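Local coordinates for protein adenylation domain (Streptomyces sp., PDB 5N9X) that belongs to the ANL family of adenylation domains, with an AMP-binding and a smaller C-terminal portion, and holds adenosine-5'-triphosphate and threonine in this structure, at residues Lys67-Ala72 and Gln115-Val120; Arg74-Ala79 and Leu98-Pro103; Gly17-Asp22 and Pro156-Val161; His50-Gly55 and Glu137-Leu142; Thr185-Ala190 and Ser214-Trp219. All blocks are in the same frame, centred on the assembly; numbering follows the deposited sequence.

Contact 1: Lys67-Ala72 and Gln115-Val120; sequences KGDRVA and QVVALV
The carbonyl of Ala72 takes the shortest polar bond between Lys67-Ala72 and Gln115-Val120: Val120 N donates to Ala72 O over 2.7 Å, with 164° at the hydrogen. The same oxygen is approached by Leu119 CA in a CA-H...O contact of 3.4 Å. One step back, Ala72 N donates to Ala118 O at 3.0 Å, so that Ala72 is tied through both its backbone groups and pairs with Leu119 in a parallel bridge. Nearer the start of the strands, Val117 N donates to Arg70 O at 3.0 Å, a bent bond with 142° at the hydrogen. A water continues the pairing where the chains part, accepting from Arg70 N and donating to Gln115 O.

The side chains divide between the two faces. On one, Val71 holds CG1 anti to its backbone N (chi1 -177°), which sets that methyl against Val120 CG2 at 3.7 Å, while its CG2 meets Val117 CG2. On the other face, Ala72 CB rests against Leu119 CG at 3.7 Å and also touches Val116 CG2. The Arg70 chain bends at chi3; its NE is held by Ser114 O, and Gln115 OE1 lies at the guanidinium edge, 2.9 Å from Arg70 NH2, at an angle too poor for a hydrogen bond.

Strands 70-74 and 118-121 are the two inner members of a four-stranded parallel sheet, bordered by 94-97 and 133-134, and helix 79-90 packs on the face carrying Val71 and Val120.

Contact 2: Arg74-Ala79 and Leu98-Pro103; sequences RMPPGA and LDIRNP
Packing of an aliphatic side chain on a charged group dominates where Arg74 meets Ile100. Ile100 CG1 sits over the centre of one face of the Arg74 guanidinium, 3.7 Å above its plane, and Ile100 CG2 comes within 3.3 Å of Arg74 NH2. The arginine reaches this far because its chain runs extended from CG to NE, with CG opposite the backbone N (chi1 -175°). The two side chains cross at about a right angle.

Purely apolar contacts are fewer. The outer methyl of Ile100, CD1, touches Pro76 CD at 3.7 Å, next to the peptide that joins Met75 to Pro76. Closer to the backbones, Arg74 CB and Leu98 CB approach to 4.3 Å.

Polar bonds act around this packing and none crosses it. Arg74 NH1 donates to the carbonyl oxygen of Asp122, which helps hold the guanidinium against Ile100. The opposing loop is shaped by a type I beta turn from Asp99 to Asn102, closed by Asn102 N donating to Asp99 O at 2.8 Å. Beyond the turn, Asp99 OD2 is bonded to Ser208 OG.

Both segments are loops that follow neighbouring parallel strands, 70-74 and 94-97, and lead into helices 79-90 and 104-114, with Gly78 and Pro103 at the N-cap positions. Such strand-to-helix loops at the C-terminal edge of a parallel sheet are characteristic of an alpha/beta fold built from beta-alpha-beta crossovers.

Contact 3: Gly17-Asp22 and Pro156-Val161; sequences GATLVD and PGPQDV
Thr19 turns its methyl group toward the Pro156-Val161 loop and its hydroxyl toward its own helix, where Thr19 and Asp22 form a capping box at the start of helix 20-30. The hydroxyl lies between the backbone N and the carbonyl carbon (chi1 74°), which lets Thr19 OG1 accept from Asp22 N at 3.1 Å in a nearly straight bond of 165°. In return Thr19 N donates to Asp22 OD2, which is met on its anti side and out of the carboxylate plane. With the hydroxyl so engaged, the methyl CG2 is left to face the loop, 3.4 Å from Pro156 O and against the peptide joining Gly157 to Pro158.

Two prolines receive Ala18 and Val21, which lie on either side of Thr19 in sequence. Ala18 CB lies against the ring of Pro158, 3.7 Å from its CD, an atom that Thr19 CG2 also approaches. Val21, between the two residues of the box, presents CG2 to Pro156 CG at 3.7 Å, the two side chains meeting at a slant.

The loop keeps its shape through a type I beta turn from Gly157 to Asp160. Asp160 OD2 accepts from Gly157 N through its anti lone pair at 2.8 Å, and Asp160 N bonds back to Gly157 O.

His181 touches both Thr19 and Pro156, so the first turn of helix 181-191 adjoins the seam, and Ala18 O is probably hydrogen-bonded to Thr185 OG1, which also pairs with His181 O. No direct hydrogen bond crosses between the segments; instead a water lies 2.6 Å from Thr19 OG1 and donates to Pro156 O at 2.7 Å.

Contact 4: His50-Gly55 and Glu137-Leu142; sequences HSWAEG and ENVAAL
Trp52 NE1 donates to Val139 O over 2.7 Å, the one hydrogen bond between His50-Gly55 and Glu137-Leu142. Its geometry is bent: the angle at the hydrogen is 146°, the indole nitrogen stands above the carbonyl plane, and the oxygen is tilted slightly from the ring plane. Beside this bond, Trp52 CZ2 packs on Val139 CG1 at 3.8 Å, and Trp52 CD1 lies 3.6 Å from Leu142 C. Farther along, the methyl CD2 of Leu142 lies against the Gly55 carbonyl, 3.2 Å from Gly55 O.

Behind these contacts, the indole leaves helix 46-62 with CG opposite the backbone N (chi1 -175°), an orientation that carries its NE1 edge across to the last turn of helix 136-141. Ala79, Asn80 and Ala83 of helix 79-90 touch the Trp52 side chain, while Met75 and Leu56 touch Val139.

Val139 O lies in that last turn, and within the segment Leu142 N gives it a weak bond of 3.3 Å. The indole N-H adds a shorter one, and a buried tryptophan N-H is satisfied by the same bond.

Contact 5: Thr185-Ala190 and Ser214-Trp219; sequences TALFEA and SVWEIW
Phe188 and Trp216 join two helices, 181-191 and 213-222, of the AMP-binding portion of this ANL-family domain; the axes of the two short segments cross at -69°, 11.4 Å apart at their closest, a gap that large side chains bridge. The rings of Phe188 and the six-membered part of Trp216 lie near parallel, with planes 20° apart, but are slid so far that they barely overlap, their centroids being 5.3 Å apart. Among the nearest atoms of the two rings are Phe188 CE1 and Trp216 CE3, 3.9 Å apart. Trp216 extends with CG opposite the backbone N (chi1 167°), and Leu187 CD2 touches the same CE3 atom.

The far end of Phe188 runs into helix 213-222 itself. The carbonyl oxygen of Trp216 lies at the phenyl edge, 3.8 Å from Phe188 CZ.

Around Trp216 the rings of His319 and Trp203 meet it edge-to-face, and Val318 also touches it; Val318 and His319 line the pocket of bound threonine, a ligand about 7 Å from the Trp216 side chain. The Trp219 indole packs on Leu20 and Phe24 of helix 20-30, and Trp219 meets the phenyl ring through its backbone C and its CB, with Phe188 CZ 3.6 Å from Trp219 CB.

Contacts 1, 2 and 4 form one continuous region. Strand pairing in contact 1 runs on into contact 2 through a probable hydrogen bond from Arg74 N to Val120 O at 2.8 Å, and Val139 of contact 4 packs its CG2 on Val120 CG1 at 3.7 Å and on Met75 CE at 3.9 Å. Contact 3 touches contact 1 where Lys67 reaches Asp160, and joins contact 5 where Leu20 O meets Trp219 CH2 at 3.5 Å; their centres are about 13 Å apart. Of the five, contact 5 is most central, with the side chain of Val215 about 11 Å from bound adenosine-5'-triphosphate. Contacts 1 and 5 do not touch, their nearest atoms being about 13 Å apart.

Contact 1: Lys67-Ala72 and Gln115-Val120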
# COMPACT_ATOMS: atom_id res chain seq x y z
N LYS A 67 -14.88 23.12 -2.32
CA LYS A 67 -14.74 21.95 -3.19
C LYS A 67 -13.46 22.06 -4.04
O LYS A 67 -13.09 23.15 -4.46
CB LYS A 67 -15.98 21.80 -4.09
CG LYS A 67 -15.84 20.78 -5.21
CD LYS A 67 -17.20 20.20 -5.60
CE LYS A 67 -17.97 21.15 -6.52
NZ LYS A 67 -17.21 21.42 -7.77
N GLY A 68 -12.76 20.95 -4.23
CA GLY A 68 -11.54 20.98 -5.02
C GLY A 68 -10.33 21.47 -4.25
O GLY A 68 -9.23 21.48 -4.76
N ASP A 69 -10.54 21.89 -3.00
CA ASP A 69 -9.43 22.25 -2.13
C ASP A 69 -8.75 21.03 -1.52
O ASP A 69 -9.31 19.93 -1.47
CB ASP A 69 -9.90 23.16 -0.99
CG ASP A 69 -10.05 24.62 -1.42
OD1 ASP A 69 -9.56 24.99 -2.52
OD2 ASP A 69 -10.64 25.40 -0.64
N ARG A 70 -7.54 21.25 -1.00
CA ARG A 70 -6.71 20.18 -0.51
C ARG A 70 -6.38 20.46 0.95
O ARG A 70 -5.88 21.53 1.29
CB ARG A 70 -5.46 20.06 -1.39
CG ARG A 70 -5.81 19.70 -2.83
CD ARG A 70 -4.63 19.16 -3.56
NE ARG A 70 -3.56 20.06 -3.97
CZ ARG A 70 -3.39 20.51 -5.21
NH1 ARG A 70 -4.17 20.10 -6.20
NH2 ARG A 70 -2.37 21.32 -5.49
N VAL A 71 -6.70 19.51 1.83
CA VAL A 71 -6.48 19.74 3.24
C VAL A 71 -5.60 18.66 3.85
O VAL A 71 -5.87 17.46 3.73
CB VAL A 71 -7.81 19.83 4.02
CG1 VAL A 71 -7.52 20.13 5.47
CG2 VAL A 71 -8.69 20.93 3.44
N ALA A 72 -4.52 19.09 4.51
CA ALA A 72 -3.61 18.17 5.15
C ALA A 72 -4.26 17.54 6.36
O ALA A 72 -5.03 18.19 7.08
CB ALA A 72 -2.35 18.87 5.56
N GLN A 115 0.20 22.24 -1.72
CA GLN A 115 -0.47 23.53 -1.55
C GLN A 115 -1.79 23.36 -0.82
O GLN A 115 -2.86 23.64 -1.37
CB GLN A 115 -0.72 24.22 -2.90
CG GLN A 115 0.44 24.20 -3.92
CD GLN A 115 -0.05 24.37 -5.36
OE1 GLN A 115 -0.40 23.40 -6.03
NE2 GLN A 115 -0.09 25.62 -5.84
N VAL A 116 -1.74 22.87 0.42
CA VAL A 116 -2.99 22.72 1.15
C VAL A 116 -3.48 24.06 1.71
O VAL A 116 -2.68 24.87 2.16
CB VAL A 116 -2.87 21.67 2.28
CG1 VAL A 116 -2.48 20.32 1.71
CG2 VAL A 116 -1.86 22.11 3.31
N VAL A 117 -4.79 24.29 1.64
CA VAL A 117 -5.42 25.49 2.17
C VAL A 117 -5.55 25.49 3.68
O VAL A 117 -5.88 26.50 4.27
CB VAL A 117 -6.82 25.69 1.59
CG1 VAL A 117 -6.80 25.50 0.10
CG2 VAL A 117 -7.80 24.69 2.21
N ALA A 118 -5.31 24.33 4.29
CA ALA A 118 -5.46 24.15 5.74
C ALA A 118 -4.84 22.85 6.20
O ALA A 118 -4.51 22.00 5.38
CB ALA A 118 -6.93 24.18 6.11
N LEU A 119 -4.70 22.68 7.51
CA LEU A 119 -4.26 21.40 8.07
C LEU A 119 -5.20 20.95 9.21
O LEU A 119 -5.65 21.77 10.02
CB LEU A 119 -2.82 21.49 8.56
CG LEU A 119 -2.15 20.18 8.99
CD1 LEU A 119 -0.68 20.18 8.62
CD2 LEU A 119 -2.30 19.93 10.49
N VAL A 120 -5.52 19.66 9.27
CA VAL A 120 -6.32 19.14 10.37
C VAL A 120 -5.50 18.20 11.23
O VAL A 120 -4.86 17.28 10.71
CB VAL A 120 -7.58 18.40 9.87
CG1 VAL A 120 -8.46 18.02 11.05
CG2 VAL A 120 -8.37 19.28 8.93
O HOH W 1 -5.65 23.18 -1.95

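Contact 2: Arg74-Ala79 and Leu98-Pro103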
# COMPACT_ATOMS: atom_id res chain seq x y z
N ARG A 74 -3.02 15.42 9.75
CA ARG A 74 -1.89 14.93 10.54
C ARG A 74 -2.31 14.51 11.95
O ARG A 74 -2.36 15.34 12.86
CB ARG A 74 -0.79 15.99 10.60
CG ARG A 74 0.44 15.51 11.30
CD ARG A 74 1.48 16.61 11.44
NE ARG A 74 2.75 16.06 11.90
CZ ARG A 74 3.02 15.73 13.16
NH1 ARG A 74 2.12 15.88 14.12
NH2 ARG A 74 4.21 15.24 13.48
N MET A 75 -2.64 13.23 12.11
CA MET A 75 -3.20 12.68 13.34
C MET A 75 -2.87 11.21 13.53
O MET A 75 -2.82 10.46 12.58
CB MET A 75 -4.73 12.80 13.37
CG MET A 75 -5.33 14.17 13.39
SD MET A 75 -6.97 14.07 14.13
CE MET A 75 -7.82 15.32 13.17
N PRO A 76 -2.70 10.79 14.78
CA PRO A 76 -2.61 9.35 15.06
C PRO A 76 -3.89 8.65 14.63
O PRO A 76 -4.94 9.29 14.63
CB PRO A 76 -2.43 9.31 16.58
CG PRO A 76 -3.03 10.60 17.08
CD PRO A 76 -2.67 11.60 16.01
N PRO A 77 -3.81 7.36 14.23
CA PRO A 77 -5.03 6.64 13.85
C PRO A 77 -6.01 6.54 15.01
O PRO A 77 -5.61 6.25 16.14
CB PRO A 77 -4.52 5.26 13.41
CG PRO A 77 -3.23 5.09 14.11
CD PRO A 77 -2.62 6.48 14.11
N GLY A 78 -7.28 6.78 14.73
CA GLY A 78 -8.30 6.77 15.75
C GLY A 78 -9.57 7.46 15.27
O GLY A 78 -9.65 7.91 14.12
N ALA A 79 -10.55 7.54 16.17
CA ALA A 79 -11.82 8.21 15.92
C ALA A 79 -11.66 9.58 15.24
O ALA A 79 -12.27 9.83 14.21
CB ALA A 79 -12.59 8.34 17.22
N LEU A 98 -0.43 12.98 6.28
CA LEU A 98 0.95 13.10 6.67
C LEU A 98 1.14 12.12 7.80
O LEU A 98 0.50 12.25 8.85
CB LEU A 98 1.28 14.52 7.13
CG LEU A 98 0.96 15.66 6.16
CD1 LEU A 98 1.30 17.02 6.75
CD2 LEU A 98 1.72 15.43 4.89
N ASP A 99 1.97 11.11 7.60
CA ASP A 99 2.17 10.17 8.67
C ASP A 99 3.09 10.82 9.70
O ASP A 99 4.10 11.40 9.33
CB ASP A 99 2.77 8.86 8.18
CG ASP A 99 2.79 7.81 9.26
OD1 ASP A 99 3.62 7.95 10.16
OD2 ASP A 99 1.98 6.86 9.22
N ILE A 100 2.78 10.70 10.98
CA ILE A 100 3.55 11.43 11.99
C ILE A 100 4.99 10.90 12.23
O ILE A 100 5.84 11.64 12.73
CB ILE A 100 2.74 11.49 13.31
CG1 ILE A 100 1.46 12.32 13.08
CG2 ILE A 100 3.53 12.14 14.43
CD1 ILE A 100 0.52 12.39 14.26
N ARG A 101 5.31 9.66 11.84
CA ARG A 101 6.72 9.24 11.87
C ARG A 101 7.46 9.77 10.64
O ARG A 101 8.66 9.55 10.49
CB ARG A 101 6.91 7.71 11.98
CG ARG A 101 5.75 6.89 11.56
CD ARG A 101 5.71 5.47 12.08
NE ARG A 101 4.56 4.80 11.48
CZ ARG A 101 4.61 4.10 10.35
NH1 ARG A 101 5.76 3.90 9.71
NH2 ARG A 101 3.49 3.55 9.89
N ASN A 102 6.75 10.45 9.75
CA ASN A 102 7.44 11.14 8.66
C ASN A 102 8.30 12.26 9.24
O ASN A 102 7.82 13.05 10.06
CB ASN A 102 6.45 11.72 7.65
CG ASN A 102 6.05 10.74 6.56
OD1 ASN A 102 6.63 9.66 6.42
ND2 ASN A 102 5.04 11.12 5.79
N PRO A 103 9.58 12.33 8.83
CA PRO A 103 10.49 13.40 9.24
C PRO A 103 9.96 14.77 8.85
O PRO A 103 9.49 14.94 7.72
CB PRO A 103 11.79 13.07 8.48
CG PRO A 103 11.36 12.23 7.32
CD PRO A 103 10.20 11.43 7.84

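Contact 3: Gly17-Asp22 and Pro156-Val161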
# COMPACT_ATOMS: atom_id res chain seq x y z
N GLY A 17 -22.81 4.41 -5.13
CA GLY A 17 -22.92 5.68 -5.83
C GLY A 17 -21.64 6.20 -6.47
O GLY A 17 -20.65 5.49 -6.59
N ALA A 18 -21.67 7.46 -6.86
CA ALA A 18 -20.58 8.06 -7.60
C ALA A 18 -19.35 8.36 -6.73
O ALA A 18 -18.21 8.27 -7.20
CB ALA A 18 -21.07 9.34 -8.27
N THR A 19 -19.57 8.70 -5.46
CA THR A 19 -18.46 9.16 -4.63
C THR A 19 -18.32 8.36 -3.32
O THR A 19 -19.17 7.53 -2.99
CB THR A 19 -18.64 10.66 -4.29
OG1 THR A 19 -19.68 10.81 -3.33
CG2 THR A 19 -19.03 11.43 -5.54
N LEU A 20 -17.24 8.61 -2.59
CA LEU A 20 -17.02 7.99 -1.29
C LEU A 20 -18.01 8.55 -0.24
O LEU A 20 -18.50 7.84 0.63
CB LEU A 20 -15.56 8.19 -0.85
CG LEU A 20 -14.50 7.50 -1.73
CD1 LEU A 20 -13.06 7.93 -1.36
CD2 LEU A 20 -14.63 5.98 -1.69
N VAL A 21 -18.32 9.83 -0.37
CA VAL A 21 -19.32 10.48 0.46
C VAL A 21 -20.67 9.74 0.31
O VAL A 21 -21.30 9.41 1.30
CB VAL A 21 -19.44 11.98 0.06
CG1 VAL A 21 -20.72 12.60 0.59
CG2 VAL A 21 -18.19 12.76 0.49
N ASP A 22 -21.06 9.45 -0.93
CA ASP A 22 -22.28 8.70 -1.22
C ASP A 22 -22.24 7.34 -0.52
O ASP A 22 -23.21 6.94 0.14
CB ASP A 22 -22.46 8.48 -2.73
CG ASP A 22 -22.77 9.76 -3.51
OD1 ASP A 22 -23.42 10.69 -2.97
OD2 ASP A 22 -22.36 9.81 -4.70
N PRO A 156 -19.08 16.55 -3.24
CA PRO A 156 -18.10 16.33 -4.32
C PRO A 156 -18.65 15.43 -5.42
O PRO A 156 -19.63 14.72 -5.16
CB PRO A 156 -16.92 15.67 -3.59
CG PRO A 156 -17.53 15.03 -2.38
CD PRO A 156 -18.70 15.87 -1.98
N GLY A 157 -18.07 15.49 -6.62
CA GLY A 157 -18.46 14.59 -7.69
C GLY A 157 -17.45 13.47 -7.91
O GLY A 157 -16.40 13.44 -7.27
N PRO A 158 -17.77 12.51 -8.79
CA PRO A 158 -16.83 11.43 -9.11
C PRO A 158 -15.48 11.95 -9.60
O PRO A 158 -14.45 11.32 -9.35
CB PRO A 158 -17.54 10.64 -10.22
CG PRO A 158 -18.80 11.40 -10.56
CD PRO A 158 -19.10 12.27 -9.38
N GLN A 159 -15.49 13.09 -10.29
CA GLN A 159 -14.24 13.61 -10.83
C GLN A 159 -13.50 14.53 -9.88
O GLN A 159 -12.44 15.01 -10.23
CB GLN A 159 -14.50 14.30 -12.16
CG GLN A 159 -15.27 13.42 -13.15
CD GLN A 159 -14.39 12.39 -13.85
OE1 GLN A 159 -13.38 11.92 -13.29
NE2 GLN A 159 -14.75 12.03 -15.08
N ASP A 160 -14.01 14.73 -8.67
CA ASP A 160 -13.22 15.41 -7.64
C ASP A 160 -12.22 14.49 -6.92
O ASP A 160 -12.48 13.30 -6.71
CB ASP A 160 -14.15 16.10 -6.63
CG ASP A 160 -14.84 17.33 -7.23
OD1 ASP A 160 -14.10 18.31 -7.51
OD2 ASP A 160 -16.08 17.32 -7.45
N VAL A 161 -11.07 15.04 -6.59
CA VAL A 161 -10.00 14.31 -5.93
C VAL A 161 -10.39 13.98 -4.50
O VAL A 161 -10.80 14.86 -3.74
CB VAL A 161 -8.67 15.10 -5.95
CG1 VAL A 161 -7.55 14.34 -5.30
CG2 VAL A 161 -8.28 15.44 -7.38
O HOH W 2 -20.92 13.03 -3.57

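Contact 4: His50-Gly55 and Glu137-Leu142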
# COMPACT_ATOMS: atom_id res chain seq x y z
N HIS A 50 -21.52 9.70 11.20
CA HIS A 50 -22.13 10.53 10.17
C HIS A 50 -22.45 11.93 10.67
O HIS A 50 -22.16 12.92 9.99
CB HIS A 50 -23.39 9.88 9.61
CG HIS A 50 -23.94 10.60 8.43
ND1 HIS A 50 -25.04 11.43 8.50
CD2 HIS A 50 -23.53 10.64 7.14
CE1 HIS A 50 -25.29 11.93 7.30
NE2 HIS A 50 -24.38 11.47 6.46
N SER A 51 -23.04 12.02 11.86
CA SER A 51 -23.29 13.31 12.48
C SER A 51 -22.05 14.17 12.67
O SER A 51 -22.04 15.36 12.34
CB SER A 51 -23.96 13.11 13.84
OG SER A 51 -25.35 13.17 13.70
N TRP A 52 -21.02 13.56 13.24
CA TRP A 52 -19.76 14.20 13.56
C TRP A 52 -19.16 14.77 12.26
O TRP A 52 -18.78 15.95 12.17
CB TRP A 52 -18.86 13.15 14.23
CG TRP A 52 -17.54 13.59 14.76
CD1 TRP A 52 -17.01 14.86 14.75
CD2 TRP A 52 -16.58 12.77 15.45
NE1 TRP A 52 -15.78 14.85 15.36
CE2 TRP A 52 -15.50 13.58 15.80
CE3 TRP A 52 -16.54 11.41 15.79
CZ2 TRP A 52 -14.37 13.09 16.48
CZ3 TRP A 52 -15.42 10.91 16.46
CH2 TRP A 52 -14.36 11.75 16.80
N ALA A 53 -19.16 13.93 11.22
CA ALA A 53 -18.57 14.27 9.94
C ALA A 53 -19.29 15.42 9.22
O ALA A 53 -18.64 16.32 8.70
CB ALA A 53 -18.54 13.02 9.04
N GLU A 54 -20.62 15.37 9.18
CA GLU A 54 -21.39 16.52 8.68
C GLU A 54 -21.04 17.82 9.40
O GLU A 54 -20.83 18.87 8.75
CB GLU A 54 -22.90 16.26 8.80
CG GLU A 54 -23.42 15.11 7.95
CD GLU A 54 -23.21 15.39 6.46
OE1 GLU A 54 -23.42 16.55 6.04
OE2 GLU A 54 -22.85 14.44 5.72
N GLY A 55 -20.96 17.75 10.72
CA GLY A 55 -20.54 18.90 11.50
C GLY A 55 -19.14 19.38 11.14
O GLY A 55 -18.90 20.59 11.03
N GLU A 137 -8.39 18.66 19.23
CA GLU A 137 -9.38 19.02 20.24
C GLU A 137 -10.55 19.67 19.53
O GLU A 137 -11.71 19.40 19.86
CB GLU A 137 -8.79 19.95 21.30
CG GLU A 137 -9.85 20.66 22.14
CD GLU A 137 -9.28 21.49 23.28
OE1 GLU A 137 -8.21 22.12 23.09
OE2 GLU A 137 -9.92 21.53 24.36
N ASN A 138 -10.24 20.51 18.55
CA ASN A 138 -11.29 21.09 17.73
C ASN A 138 -12.18 20.01 17.11
O ASN A 138 -13.40 20.12 17.17
CB ASN A 138 -10.70 21.96 16.63
CG ASN A 138 -10.31 23.35 17.12
OD1 ASN A 138 -9.42 23.99 16.55
ND2 ASN A 138 -10.98 23.83 18.17
N VAL A 139 -11.58 18.97 16.53
CA VAL A 139 -12.32 17.88 15.89
C VAL A 139 -13.14 17.06 16.88
O VAL A 139 -14.30 16.74 16.62
CB VAL A 139 -11.36 16.94 15.10
CG1 VAL A 139 -12.02 15.60 14.77
CG2 VAL A 139 -10.88 17.62 13.82
N ALA A 140 -12.54 16.73 18.03
CA ALA A 140 -13.24 16.03 19.11
C ALA A 140 -14.48 16.76 19.62
O ALA A 140 -15.41 16.14 20.13
CB ALA A 140 -12.28 15.77 20.29
N ALA A 141 -14.48 18.07 19.49
CA ALA A 141 -15.53 18.90 20.06
C ALA A 141 -16.85 18.75 19.34
O ALA A 141 -17.91 18.98 19.93
CB ALA A 141 -15.11 20.38 20.06
N LEU A 142 -16.80 18.40 18.06
CA LEU A 142 -18.01 18.30 17.25
C LEU A 142 -18.61 16.89 17.32
O LEU A 142 -19.69 16.64 16.78
CB LEU A 142 -17.73 18.71 15.79
CG LEU A 142 -17.59 20.22 15.52
CD1 LEU A 142 -16.24 20.75 15.95
CD2 LEU A 142 -17.84 20.61 14.08

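Contact 5: Thr185-Ala190 and Ser214-Trp219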
# COMPACT_ATOMS: atom_id res chain seq x y z
N THR A 185 -14.38 4.55 -6.14
CA THR A 185 -15.64 3.85 -6.27
C THR A 185 -15.53 2.80 -7.39
O THR A 185 -16.08 1.71 -7.26
CB THR A 185 -16.87 4.82 -6.47
OG1 THR A 185 -16.71 5.66 -7.62
CG2 THR A 185 -17.07 5.69 -5.23
N ALA A 186 -14.77 3.07 -8.45
CA ALA A 186 -14.52 2.02 -9.45
C ALA A 186 -13.77 0.82 -8.85
O ALA A 186 -14.01 -0.31 -9.26
CB ALA A 186 -13.74 2.57 -10.65
N LEU A 187 -12.87 1.05 -7.90
CA LEU A 187 -12.17 -0.05 -7.22
C LEU A 187 -13.16 -1.06 -6.59
O LEU A 187 -13.14 -2.26 -6.88
CB LEU A 187 -11.21 0.50 -6.14
CG LEU A 187 -10.59 -0.59 -5.24
CD1 LEU A 187 -9.74 -1.56 -6.05
CD2 LEU A 187 -9.81 -0.04 -4.09
N PHE A 188 -14.05 -0.55 -5.74
CA PHE A 188 -15.00 -1.42 -5.03
C PHE A 188 -16.03 -2.02 -5.95
O PHE A 188 -16.44 -3.15 -5.73
CB PHE A 188 -15.66 -0.66 -3.86
CG PHE A 188 -14.73 -0.46 -2.70
CD1 PHE A 188 -14.59 -1.45 -1.73
CD2 PHE A 188 -13.91 0.67 -2.64
CE1 PHE A 188 -13.70 -1.28 -0.68
CE2 PHE A 188 -13.01 0.84 -1.60
CZ PHE A 188 -12.90 -0.14 -0.62
N GLU A 189 -16.43 -1.32 -7.01
CA GLU A 189 -17.25 -2.01 -8.00
C GLU A 189 -16.48 -3.16 -8.69
O GLU A 189 -17.02 -4.25 -8.84
CB GLU A 189 -17.82 -1.04 -9.05
CG GLU A 189 -19.15 -1.51 -9.66
CD GLU A 189 -20.32 -1.56 -8.65
OE1 GLU A 189 -20.56 -0.54 -7.96
OE2 GLU A 189 -20.99 -2.62 -8.53
N ALA A 190 -15.22 -2.95 -9.06
CA ALA A 190 -14.45 -4.02 -9.70
C ALA A 190 -14.36 -5.28 -8.82
O ALA A 190 -14.26 -6.41 -9.33
CB ALA A 190 -13.05 -3.53 -10.05
N SER A 214 -4.59 1.62 3.23
CA SER A 214 -5.55 2.05 4.26
C SER A 214 -6.89 2.51 3.69
O SER A 214 -7.91 2.41 4.35
CB SER A 214 -4.96 3.20 5.10
OG SER A 214 -4.89 4.41 4.36
N VAL A 215 -6.87 3.02 2.47
CA VAL A 215 -8.09 3.33 1.70
C VAL A 215 -8.96 2.11 1.47
O VAL A 215 -10.17 2.14 1.64
CB VAL A 215 -7.73 3.93 0.35
CG1 VAL A 215 -8.99 4.33 -0.44
CG2 VAL A 215 -6.83 5.13 0.55
N TRP A 216 -8.32 1.03 1.08
CA TRP A 216 -9.00 -0.23 0.92
C TRP A 216 -9.56 -0.68 2.26
O TRP A 216 -10.69 -1.14 2.35
CB TRP A 216 -8.03 -1.23 0.33
CG TRP A 216 -8.40 -2.65 0.35
CD1 TRP A 216 -7.85 -3.61 1.11
CD2 TRP A 216 -9.37 -3.30 -0.49
NE1 TRP A 216 -8.41 -4.83 0.83
CE2 TRP A 216 -9.35 -4.67 -0.16
CE3 TRP A 216 -10.26 -2.85 -1.49
CZ2 TRP A 216 -10.19 -5.61 -0.79
CZ3 TRP A 216 -11.09 -3.79 -2.10
CH2 TRP A 216 -11.05 -5.15 -1.75
N GLU A 217 -8.74 -0.54 3.29
CA GLU A 217 -9.12 -1.00 4.61
C GLU A 217 -10.29 -0.17 5.14
O GLU A 217 -11.31 -0.73 5.55
CB GLU A 217 -7.92 -0.94 5.57
CG GLU A 217 -6.86 -2.02 5.31
CD GLU A 217 -5.61 -1.87 6.20
OE1 GLU A 217 -5.28 -0.75 6.64
OE2 GLU A 217 -4.94 -2.90 6.46
N ILE A 218 -10.15 1.14 5.15
CA ILE A 218 -11.20 2.03 5.66
C ILE A 218 -12.53 1.88 4.91
O ILE A 218 -13.60 1.68 5.53
CB ILE A 218 -10.76 3.52 5.59
CG1 ILE A 218 -9.65 3.83 6.59
CG2 ILE A 218 -11.95 4.45 5.75
CD1 ILE A 218 -8.68 4.98 6.14
N TRP A 219 -12.45 1.96 3.58
CA TRP A 219 -13.65 1.97 2.77
C TRP A 219 -14.21 0.57 2.54
O TRP A 219 -15.41 0.41 2.30
CB TRP A 219 -13.36 2.70 1.46
CG TRP A 219 -13.31 4.14 1.78
CD1 TRP A 219 -12.19 4.94 1.83
CD2 TRP A 219 -14.40 4.96 2.19
NE1 TRP A 219 -12.53 6.20 2.21
CE2 TRP A 219 -13.88 6.25 2.43
CE3 TRP A 219 -15.77 4.74 2.36
CZ2 TRP A 219 -14.69 7.32 2.85
CZ3 TRP A 219 -16.57 5.80 2.76
CH2 TRP A 219 -16.03 7.07 3.00